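Local coordinates for putative exported protein (PDB 3IEE), which is of unknown function but is probably exported from the cytoplasm of Bacteroides fragilis, and folds as a mostly alpha-helical chain without beta strands, at residues 27-32 against 83-88; 39-44 against 142-147; 52-57 against 132-137. One frame throughout, in Å; residues are numbered along the deposited sequence.

How the contacts relate
From the N terminus, helix 17-40 comes first to contact 1, where 27-32 meets the turn at 83-88 leading into helix 87-119; this closes a loop of 50 residues. Contact 2 follows at the break between helix 17-40 and helix 43-56, which helix 123-162 reaches 97 residues later. Contact 3, on helix 43-56, lies within the chain span of contact 2 and meets an earlier turn of that same long helix. Contact 1 crosses both others, its segments alternating with theirs. Centres are about 18 Å apart for contacts 1 and 2, and about 17 Å for contacts 2 and 3. Together they tie both N-terminal helices to the 87-119/123-162 hairpin.

Contact 1 (27-32 against 83-88); sequences IKYYNT and NCFNEE. With EDO (1,2-ethanediol), chain G; EDO (1,2-ethanediol), chain H.
Tyr29 and Phe85 make the whole of this contact as an offset edge-to-face pair: the edge of the Phe85 ring is directed toward the face of Tyr29, with centroids 5.3 Å apart and planes inclined at 69°. The offset shows in the atoms that meet. Phe85 CE2 lies 3.8 Å from Tyr29 CG, and Phe85 CZ lies 3.9 Å from Tyr29 CD1, so the approach is to the root of the tyrosine and not to its hydroxyl end. Tyr29 CB also sits at the Phe85 edge, in the ring plane, 3.9 Å from CE2. With CG opposite the backbone N (chi1 -174°), Tyr29 swings its ring off helix 17-40 toward the turn that precedes helix 87-119.

Both rings are buried in the hydrophobic core of a helical bundle, where Leu151 of helix 123-162 touches each of them, while Leu93 and Tyr97 add to the surroundings of Tyr29 and Val26 packs on Phe85. The Tyr29 hydroxyl is hydrogen-bonded to Val78 O. No hydrogen bond links the two segments, which implies that this junction rests on apolar burial and the ring-edge-to-ring-face interaction, with the tyrosine's polar end served separately by the carbonyl of Val78.

Contact 2 (39-44 against 142-147); sequences DMVKEK and EYKQNI. With EDO (1,2-ethanediol), chain E.
Lys144 reaches from helix 123-162 to Val41 and Glu43 at the break between helix 17-40 and helix 43-56, and its ammonium group makes every polar bond between the two segments. The side chain is extended throughout, beginning with CG opposite the backbone N (chi1 170°), and this carries NZ across the gap. On the way its methylene part passes Val41, CD lying 3.8 Å from Val41 CB.

NZ is hydrogen-bonded to three protein oxygens. Val41 O receives a bond of 3.1 Å from NZ, lying in the carbonyl plane with a C=O...N angle of 147°. Glu43 OE2 lies 2.7 Å from NZ, in a salt bridge made on the syn side of the carboxylate. Leu37 O, one turn before Val41, takes a further hydrogen bond. A water contributes a fourth, weak interaction at 3.2 Å from NZ; with three protein acceptors already matching the three ammonium protons, it is probably a marginal partner. The same water donates to Glu43 OE1 at 2.8 Å, so both carboxylate oxygens have partners. Glu43 is bent at chi2 (73°), which turns its carboxylate back toward the lysine.

Val41 is the first residue to leave helical geometry and Lys42 is the N-cap residue of the next helix. The positive charge thus sits beside carbonyls at the C-terminal end of helix 17-40, where the helix dipole would probably favour it. Asn187 of helix 169-189 touches both charged side chains. Within the alpha-helical bundle, this is a lysine ammonium bound to carbonyls at the end of helix 17-40, Leu37 O and Val41 O, where the chain breaks into helix 43-56.

Contact 3 (52-57 against 132-137); sequences YMEQKG and VNYQLS. With EDO (1,2-ethanediol), chain C.
The ring of Tyr134 presents its hydroxyl edge to the carboxylate of Glu54, with OE2 close to the ring plane; the carboxylate and ring planes are turned 63° from each other. The Tyr134 ring also meets the ring of His193, at an interplanar angle of about 40°, and His193 touches Glu54 as well. These residues join two antiparallel helices of an alpha-helical bundle, 43-56 and 123-162, whose nearest CA atoms here belong to Met53 and Asn133, 9.6 Å apart.

Tyr134 OH donates to Glu54 OE2, the sole hydrogen bond across the two segments. The modelled separation of OH and OE2, 2.3 Å, is too short to be taken literally; the pairing is clear but its exact length is doubtful. Both side chains leave their helices with CG opposite the carbonyl carbon, and they cross at about a right angle. Glu54 is extended beyond CG (chi2 168°), which brings the carboxylate out to the hydroxyl. Glu54 OE1 lies close to Asp51 OD1, a like-charge neighbour that would probably raise the proton affinity of the pair.

The second pairing is between Met53, present as selenomethionine, and Asn133, and it is more buried. The amide of Asn133 is fixed at both ends by helix 87-119: ND2 donates to Phe107 O, while OD1 accepts from Asn110 ND2. This double grip sets the amide's rotation, and the selenomethionine then packs against its nitrogen side. Phe111 and Leu130 also touch Met53. SE lies 3.6 Å from Asn133 ND2, and the bend at chi3 (75°) turns CE in toward the same residue, 3.8 Å from ND2 and 4.1 Å from Asn133 CB.

Contact 1 (27-32 against 83-88)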
loop_
_atom_site.group_PDB
_atom_site.type_symbol
_atom_site.label_atom_id
_atom_site.label_comp_id
_atom_site.label_asym_id
_atom_site.label_seq_id
_atom_site.Cartn_x
_atom_site.Cartn_y
_atom_site.Cartn_z
ATOM N N ILE A 27 -5.759 -6.722 14.918
ATOM C CA ILE A 27 -6.307 -5.601 14.118
ATOM C C ILE A 27 -5.652 -4.258 14.462
ATOM O O ILE A 27 -5.353 -3.464 13.554
ATOM C CB ILE A 27 -7.855 -5.558 14.173
ATOM C CG1 ILE A 27 -8.468 -6.865 13.633
ATOM C CG2 ILE A 27 -8.395 -4.376 13.356
ATOM C CD1 ILE A 27 -8.157 -7.117 12.227
ATOM N N LYS A 28 -5.379 -4.040 15.750
ATOM C CA LYS A 28 -4.622 -2.881 16.227
ATOM C C LYS A 28 -3.299 -2.765 15.476
ATOM O O LYS A 28 -2.981 -1.724 14.904
ATOM C CB LYS A 28 -4.356 -2.990 17.714
ATOM C CG LYS A 28 -5.530 -2.571 18.601
ATOM C CD LYS A 28 -5.276 -3.014 20.043
ATOM C CE LYS A 28 -6.066 -2.225 21.094
ATOM N NZ LYS A 28 -5.708 -2.703 22.442
ATOM N N TYR A 29 -2.554 -3.868 15.436
ATOM C CA TYR A 29 -1.236 -3.865 14.754
ATOM C C TYR A 29 -1.355 -3.581 13.267
ATOM O O TYR A 29 -0.521 -2.847 12.697
ATOM C CB TYR A 29 -0.480 -5.151 15.021
ATOM C CG TYR A 29 0.927 -5.169 14.473
ATOM C CD1 TYR A 29 1.171 -5.563 13.153
ATOM C CD2 TYR A 29 2.015 -4.779 15.246
ATOM C CE1 TYR A 29 2.481 -5.603 12.645
ATOM C CE2 TYR A 29 3.322 -4.810 14.753
ATOM C CZ TYR A 29 3.543 -5.204 13.422
ATOM O OH TYR A 29 4.810 -5.241 12.892
ATOM N N TYR A 30 -2.373 -4.142 12.626
ATOM C CA TYR A 30 -2.686 -3.847 11.238
ATOM C C TYR A 30 -2.960 -2.347 11.073
ATOM O O TYR A 30 -2.419 -1.708 10.180
ATOM C CB TYR A 30 -3.921 -4.618 10.723
ATOM C CG TYR A 30 -4.323 -4.153 9.325
ATOM C CD1 TYR A 30 -3.696 -4.642 8.192
ATOM C CD2 TYR A 30 -5.296 -3.174 9.153
ATOM C CE1 TYR A 30 -4.042 -4.188 6.919
ATOM C CE2 TYR A 30 -5.635 -2.723 7.893
ATOM C CZ TYR A 30 -5.028 -3.217 6.789
ATOM O OH TYR A 30 -5.427 -2.725 5.543
ATOM N N ASN A 31 -3.814 -1.781 11.915
ATOM C CA ASN A 31 -4.166 -0.378 11.752
ATOM C C ASN A 31 -2.986 0.554 11.951
ATOM O O ASN A 31 -2.831 1.539 11.197
ATOM C CB ASN A 31 -5.326 -0.006 12.700
ATOM C CG ASN A 31 -6.664 -0.615 12.256
ATOM O OD1 ASN A 31 -6.905 -0.849 11.059
ATOM N ND2 ASN A 31 -7.568 -0.790 13.223
ATOM N N THR A 32 -2.138 0.248 12.921
ATOM C CA THR A 32 -0.920 1.017 13.112
ATOM C C THR A 32 -0.014 0.872 11.883
ATOM O O THR A 32 0.566 1.852 11.407
ATOM C CB THR A 32 -0.182 0.597 14.391
ATOM O OG1 THR A 32 -1.015 0.929 15.516
ATOM C CG2 THR A 32 1.191 1.282 14.498
ATOM N N ASN A 83 2.502 -11.107 20.939
ATOM C CA ASN A 83 2.371 -12.553 20.921
ATOM C C ASN A 83 1.034 -13.063 20.355
ATOM O O ASN A 83 0.756 -14.281 20.311
ATOM C CB ASN A 83 2.690 -13.162 22.309
ATOM C CG ASN A 83 1.653 -12.820 23.385
ATOM O OD1 ASN A 83 0.627 -12.143 23.089
ATOM N ND2 ASN A 83 1.863 -13.341 24.595
ATOM N N CYS A 84 0.208 -12.118 19.930
ATOM C CA CYS A 84 -0.969 -12.396 19.120
ATOM C C CYS A 84 -0.570 -12.938 17.747
ATOM O O CYS A 84 -1.406 -13.537 17.059
ATOM C CB CYS A 84 -1.857 -11.145 18.990
ATOM S SG CYS A 84 -1.089 -9.763 18.248
ATOM N N PHE A 85 0.709 -12.787 17.394
ATOM C CA PHE A 85 1.278 -13.386 16.180
ATOM C C PHE A 85 2.234 -14.498 16.620
ATOM O O PHE A 85 2.861 -14.379 17.713
ATOM C CB PHE A 85 2.056 -12.353 15.390
ATOM C CG PHE A 85 1.208 -11.197 14.907
ATOM C CD1 PHE A 85 0.307 -11.345 13.865
ATOM C CD2 PHE A 85 1.314 -9.959 15.510
ATOM C CE1 PHE A 85 -0.442 -10.282 13.443
ATOM C CE2 PHE A 85 0.555 -8.899 15.074
ATOM C CZ PHE A 85 -0.321 -9.051 14.077
ATOM N N ASN A 86 2.360 -15.532 15.784
ATOM C CA ASN A 86 3.292 -16.612 16.102
ATOM C C ASN A 86 4.738 -16.143 15.910
ATOM O O ASN A 86 4.970 -15.109 15.307
ATOM C CB ASN A 86 2.944 -17.894 15.337
ATOM C CG ASN A 86 3.011 -17.725 13.849
ATOM O OD1 ASN A 86 3.935 -17.092 13.320
ATOM N ND2 ASN A 86 2.025 -18.268 13.156
ATOM N N GLU A 87 5.696 -16.887 16.445
ATOM C CA GLU A 87 7.056 -16.376 16.556
ATOM C C GLU A 87 7.616 -16.104 15.162
ATOM O O GLU A 87 8.314 -15.117 14.969
ATOM C CB GLU A 87 7.958 -17.339 17.342
ATOM C CG GLU A 87 7.610 -17.374 18.838
ATOM C CD GLU A 87 7.762 -16.034 19.513
ATOM O OE1 GLU A 87 8.921 -15.600 19.737
ATOM O OE2 GLU A 87 6.723 -15.411 19.822
ATOM N N GLU A 88 7.282 -16.964 14.214
ATOM C CA GLU A 88 7.786 -16.802 12.856
ATOM C C GLU A 88 7.287 -15.497 12.217
ATOM O O GLU A 88 8.015 -14.782 11.516
ATOM C CB GLU A 88 7.329 -17.969 12.002
ATOM C CG GLU A 88 7.783 -17.850 10.562
ATOM C CD GLU A 88 7.529 -19.124 9.813
ATOM O OE1 GLU A 88 8.207 -20.127 10.148
ATOM O OE2 GLU A 88 6.650 -19.121 8.921
HETATM C C1 EDO G . 9.249 -11.571 18.466
HETATM O O1 EDO G . 9.872 -10.524 19.193
HETATM C C2 EDO G . 9.790 -12.944 18.792
HETATM O O2 EDO G . 9.712 -13.775 17.613
HETATM C C1 EDO H . -2.899 -1.899 1.838
HETATM O O1 EDO H . -2.888 -2.881 0.776
HETATM C C2 EDO H . -4.221 -1.875 2.612
HETATM O O2 EDO H . -4.358 -3.045 3.465
#

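Contact 2 (39-44 against 142-147)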
loop_
_atom_site.group_PDB
_atom_site.type_symbol
_atom_site.label_atom_id
_atom_site.label_comp_id
_atom_site.label_asym_id
_atom_site.label_seq_id
_atom_site.Cartn_x
_atom_site.Cartn_y
_atom_site.Cartn_z
ATOM N N ASP A 39 2.887 6.507 5.691
ATOM C CA ASP A 39 3.798 7.594 6.010
ATOM C C ASP A 39 5.225 7.351 5.519
ATOM O O ASP A 39 5.895 8.291 5.064
ATOM C CB ASP A 39 3.861 7.764 7.536
ATOM C CG ASP A 39 3.768 9.174 7.984
ATOM O OD1 ASP A 39 3.177 9.985 7.253
ATOM O OD2 ASP A 39 4.288 9.478 9.107
HETATM N N MSE A 40 5.699 6.107 5.641
HETATM C CA MSE A 40 7.082 5.711 5.361
HETATM C C MSE A 40 7.380 5.462 3.894
HETATM O O MSE A 40 8.531 5.607 3.503
HETATM C CB MSE A 40 7.497 4.477 6.153
HETATM C CG MSE A 40 7.553 4.718 7.641
HETATM SE SE MSE A 40 8.968 6.028 8.098
HETATM C CE MSE A 40 7.941 7.698 8.171
ATOM N N VAL A 41 6.371 5.031 3.141
ATOM C CA VAL A 41 6.450 4.966 1.680
ATOM C C VAL A 41 5.305 5.776 1.086
ATOM O O VAL A 41 4.233 5.238 0.812
ATOM C CB VAL A 41 6.436 3.525 1.145
ATOM C CG1 VAL A 41 6.774 3.538 -0.377
ATOM C CG2 VAL A 41 7.352 2.634 1.929
ATOM N N LYS A 42 5.522 7.071 0.970
ATOM C CA LYS A 42 4.578 7.963 0.293
ATOM C C LYS A 42 4.940 7.915 -1.194
ATOM O O LYS A 42 5.836 8.616 -1.624
ATOM C CB LYS A 42 4.689 9.413 0.820
ATOM C CG LYS A 42 4.286 9.667 2.283
ATOM C CD LYS A 42 4.639 11.111 2.733
ATOM C CE LYS A 42 4.466 11.337 4.249
ATOM N NZ LYS A 42 5.153 12.596 4.714
ATOM N N GLU A 43 4.230 7.095 -1.972
ATOM C CA GLU A 43 4.733 6.756 -3.311
ATOM C C GLU A 43 4.900 7.997 -4.205
ATOM O O GLU A 43 5.841 8.085 -4.965
ATOM C CB GLU A 43 3.814 5.768 -4.008
ATOM C CG GLU A 43 3.689 4.370 -3.352
ATOM C CD GLU A 43 2.877 4.321 -2.041
ATOM O OE1 GLU A 43 2.105 5.277 -1.663
ATOM O OE2 GLU A 43 3.009 3.257 -1.413
ATOM N N LYS A 44 3.947 8.932 -4.157
ATOM C CA LYS A 44 4.108 10.145 -4.975
ATOM C C LYS A 44 5.315 11.029 -4.557
ATOM O O LYS A 44 5.948 11.655 -5.434
ATOM C CB LYS A 44 2.786 10.930 -5.064
ATOM C CG LYS A 44 1.874 10.380 -6.205
ATOM C CD LYS A 44 0.474 11.029 -6.199
ATOM C CE LYS A 44 0.328 12.173 -7.152
ATOM N NZ LYS A 44 -1.095 12.645 -7.101
ATOM N N GLU A 142 8.390 -3.029 -1.843
ATOM C CA GLU A 142 8.279 -4.483 -1.664
ATOM C C GLU A 142 8.160 -4.867 -0.184
ATOM O O GLU A 142 7.312 -5.707 0.204
ATOM C CB GLU A 142 9.462 -5.198 -2.320
ATOM C CG GLU A 142 9.286 -5.361 -3.812
ATOM C CD GLU A 142 10.460 -6.059 -4.508
ATOM O OE1 GLU A 142 11.523 -6.244 -3.865
ATOM O OE2 GLU A 142 10.315 -6.394 -5.722
ATOM N N TYR A 143 8.998 -4.268 0.648
ATOM C CA TYR A 143 8.886 -4.515 2.091
ATOM C C TYR A 143 7.493 -4.143 2.629
ATOM O O TYR A 143 6.872 -4.893 3.421
ATOM C CB TYR A 143 9.914 -3.707 2.852
ATOM C CG TYR A 143 11.358 -4.155 2.772
ATOM C CD1 TYR A 143 11.725 -5.433 3.201
ATOM C CD2 TYR A 143 12.348 -3.267 2.358
ATOM C CE1 TYR A 143 13.046 -5.821 3.201
ATOM C CE2 TYR A 143 13.657 -3.659 2.325
ATOM C CZ TYR A 143 13.995 -4.925 2.750
ATOM O OH TYR A 143 15.303 -5.321 2.705
ATOM N N LYS A 144 6.963 -3.007 2.153
ATOM C CA LYS A 144 5.646 -2.531 2.565
ATOM C C LYS A 144 4.555 -3.563 2.167
ATOM O O LYS A 144 3.713 -3.978 2.975
ATOM C CB LYS A 144 5.387 -1.198 1.901
ATOM C CG LYS A 144 3.970 -0.660 2.035
ATOM C CD LYS A 144 3.880 0.794 1.637
ATOM C CE LYS A 144 2.441 1.363 1.573
ATOM N NZ LYS A 144 2.409 2.820 1.196
ATOM N N GLN A 145 4.557 -3.974 0.905
ATOM C CA GLN A 145 3.574 -4.936 0.484
ATOM C C GLN A 145 3.755 -6.279 1.227
ATOM O O GLN A 145 2.745 -6.948 1.573
ATOM C CB GLN A 145 3.573 -5.168 -1.040
ATOM C CG GLN A 145 2.419 -6.088 -1.502
ATOM C CD GLN A 145 1.034 -5.552 -1.130
ATOM O OE1 GLN A 145 0.688 -4.411 -1.434
ATOM N NE2 GLN A 145 0.247 -6.376 -0.432
ATOM N N ASN A 146 5.024 -6.688 1.441
ATOM C CA ASN A 146 5.319 -7.907 2.204
ATOM C C ASN A 146 4.620 -7.905 3.578
ATOM O O ASN A 146 4.085 -8.917 4.022
ATOM C CB ASN A 146 6.812 -8.076 2.459
ATOM C CG ASN A 146 7.596 -8.537 1.247
ATOM O OD1 ASN A 146 7.038 -8.877 0.192
ATOM N ND2 ASN A 146 8.932 -8.566 1.409
ATOM N N ILE A 147 4.687 -6.769 4.254
ATOM C CA ILE A 147 4.069 -6.640 5.589
ATOM C C ILE A 147 2.549 -6.876 5.503
ATOM O O ILE A 147 2.007 -7.696 6.268
ATOM C CB ILE A 147 4.464 -5.301 6.203
ATOM C CG1 ILE A 147 5.959 -5.306 6.570
ATOM C CG2 ILE A 147 3.600 -4.975 7.470
ATOM C CD1 ILE A 147 6.557 -4.002 6.650
HETATM C C1 EDO E . 11.057 -8.175 -1.021
HETATM O O1 EDO E . 10.950 -9.577 -0.735
HETATM C C2 EDO E . 12.207 -7.506 -0.266
HETATM O O2 EDO E . 12.632 -6.319 -0.961
HETATM O O HOH W 1 0.230 5.004 0.417
#

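Contact 3 (52-57 against 132-137)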
loop_
_atom_site.group_PDB
_atom_site.type_symbol
_atom_site.label_atom_id
_atom_site.label_comp_id
_atom_site.label_asym_id
_atom_site.label_seq_id
_atom_site.Cartn_x
_atom_site.Cartn_y
_atom_site.Cartn_z
ATOM N N TYR A 52 13.011 14.713 -9.497
ATOM C CA TYR A 52 13.955 15.813 -9.216
ATOM C C TYR A 52 15.394 15.384 -9.435
ATOM O O TYR A 52 16.174 16.092 -10.071
ATOM C CB TYR A 52 13.791 16.356 -7.793
ATOM C CG TYR A 52 14.753 17.523 -7.473
ATOM C CD1 TYR A 52 14.582 18.783 -8.047
ATOM C CD2 TYR A 52 15.886 17.320 -6.703
ATOM C CE1 TYR A 52 15.467 19.809 -7.794
ATOM C CE2 TYR A 52 16.761 18.330 -6.426
ATOM C CZ TYR A 52 16.585 19.572 -6.992
ATOM O OH TYR A 52 17.450 20.602 -6.694
HETATM N N MSE A 53 15.779 14.227 -8.913
HETATM C CA MSE A 53 17.111 13.700 -9.212
HETATM C C MSE A 53 17.390 13.663 -10.710
HETATM O O MSE A 53 18.427 14.171 -11.152
HETATM C CB MSE A 53 17.335 12.311 -8.560
HETATM C CG MSE A 53 17.440 12.373 -7.068
HETATM SE SE MSE A 53 17.452 10.663 -6.208
HETATM C CE MSE A 53 19.261 10.113 -6.641
ATOM N N GLU A 54 16.466 13.093 -11.493
ATOM C CA GLU A 54 16.632 13.007 -12.951
ATOM C C GLU A 54 16.771 14.404 -13.568
ATOM O O GLU A 54 17.663 14.663 -14.380
ATOM C CB GLU A 54 15.429 12.348 -13.634
ATOM C CG GLU A 54 15.215 10.879 -13.343
ATOM C CD GLU A 54 13.817 10.347 -13.832
ATOM O OE1 GLU A 54 12.841 11.139 -13.977
ATOM O OE2 GLU A 54 13.715 9.116 -14.073
ATOM N N GLN A 55 15.859 15.287 -13.192
ATOM C CA GLN A 55 15.838 16.629 -13.779
ATOM C C GLN A 55 17.076 17.434 -13.421
ATOM O O GLN A 55 17.625 18.118 -14.288
ATOM C CB GLN A 55 14.577 17.379 -13.343
ATOM C CG GLN A 55 14.390 18.693 -14.059
ATOM C CD GLN A 55 14.559 18.568 -15.567
ATOM O OE1 GLN A 55 15.399 19.283 -16.177
ATOM N NE2 GLN A 55 13.770 17.662 -16.192
ATOM N N LYS A 56 17.511 17.361 -12.156
ATOM C CA LYS A 56 18.682 18.108 -11.666
ATOM C C LYS A 56 19.977 17.722 -12.381
ATOM O O LYS A 56 20.942 18.491 -12.443
ATOM C CB LYS A 56 18.801 17.935 -10.138
ATOM C CG LYS A 56 19.787 18.861 -9.431
ATOM C CD LYS A 56 19.476 20.342 -9.594
ATOM C CE LYS A 56 20.360 21.213 -8.689
ATOM N NZ LYS A 56 20.111 22.709 -8.841
ATOM N N GLY A 57 19.999 16.524 -12.942
ATOM C CA GLY A 57 21.115 16.096 -13.776
ATOM C C GLY A 57 21.065 16.683 -15.175
ATOM O O GLY A 57 22.052 16.587 -15.895
ATOM N N VAL A 132 20.935 3.284 -8.079
ATOM C CA VAL A 132 20.772 2.670 -6.768
ATOM C C VAL A 132 19.472 3.105 -6.108
ATOM O O VAL A 132 18.776 2.307 -5.474
ATOM C CB VAL A 132 21.917 3.049 -5.859
ATOM C CG1 VAL A 132 21.627 2.757 -4.439
ATOM C CG2 VAL A 132 23.233 2.329 -6.308
ATOM N N ASN A 133 19.116 4.375 -6.240
ATOM C CA ASN A 133 17.874 4.849 -5.636
ATOM C C ASN A 133 16.623 4.342 -6.316
ATOM O O ASN A 133 15.626 4.124 -5.628
ATOM C CB ASN A 133 17.853 6.388 -5.492
ATOM C CG ASN A 133 18.339 6.863 -4.122
ATOM O OD1 ASN A 133 19.052 6.156 -3.412
ATOM N ND2 ASN A 133 17.969 8.086 -3.749
ATOM N N TYR A 134 16.655 4.085 -7.633
ATOM C CA TYR A 134 15.524 3.416 -8.262
ATOM C C TYR A 134 15.311 2.043 -7.617
ATOM O O TYR A 134 14.174 1.665 -7.326
ATOM C CB TYR A 134 15.680 3.235 -9.764
ATOM C CG TYR A 134 15.580 4.490 -10.605
ATOM C CD1 TYR A 134 14.458 5.338 -10.539
ATOM C CD2 TYR A 134 16.587 4.778 -11.525
ATOM C CE1 TYR A 134 14.379 6.481 -11.332
ATOM C CE2 TYR A 134 16.525 5.918 -12.333
ATOM C CZ TYR A 134 15.422 6.753 -12.236
ATOM O OH TYR A 134 15.403 7.847 -13.089
ATOM N N GLN A 135 16.397 1.310 -7.393
ATOM C CA GLN A 135 16.321 -0.007 -6.751
ATOM C C GLN A 135 15.848 0.036 -5.285
ATOM O O GLN A 135 15.078 -0.820 -4.867
ATOM C CB GLN A 135 17.676 -0.730 -6.836
ATOM C CG GLN A 135 17.644 -2.176 -6.301
ATOM C CD GLN A 135 16.650 -3.048 -7.065
ATOM O OE1 GLN A 135 16.593 -2.988 -8.289
ATOM N NE2 GLN A 135 15.848 -3.831 -6.345
ATOM N N LEU A 136 16.327 1.007 -4.512
ATOM C CA LEU A 136 15.865 1.199 -3.123
ATOM C C LEU A 136 14.388 1.534 -3.082
ATOM O O LEU A 136 13.656 1.037 -2.190
ATOM C CB LEU A 136 16.684 2.299 -2.401
ATOM C CG LEU A 136 18.124 1.902 -2.030
ATOM C CD1 LEU A 136 18.927 3.063 -1.571
ATOM C CD2 LEU A 136 18.080 0.808 -0.918
ATOM N N SER A 137 13.907 2.350 -4.012
ATOM C CA SER A 137 12.482 2.651 -4.098
ATOM C C SER A 137 11.637 1.386 -4.290
ATOM O O SER A 137 10.587 1.184 -3.641
ATOM C CB SER A 137 12.227 3.569 -5.270
ATOM O OG SER A 137 10.841 3.762 -5.385
HETATM C C1 EDO C . 7.498 4.705 -5.018
HETATM O O1 EDO C . 6.685 4.692 -6.216
HETATM C C2 EDO C . 8.013 3.296 -4.708
HETATM O O2 EDO C . 8.780 3.281 -3.489
#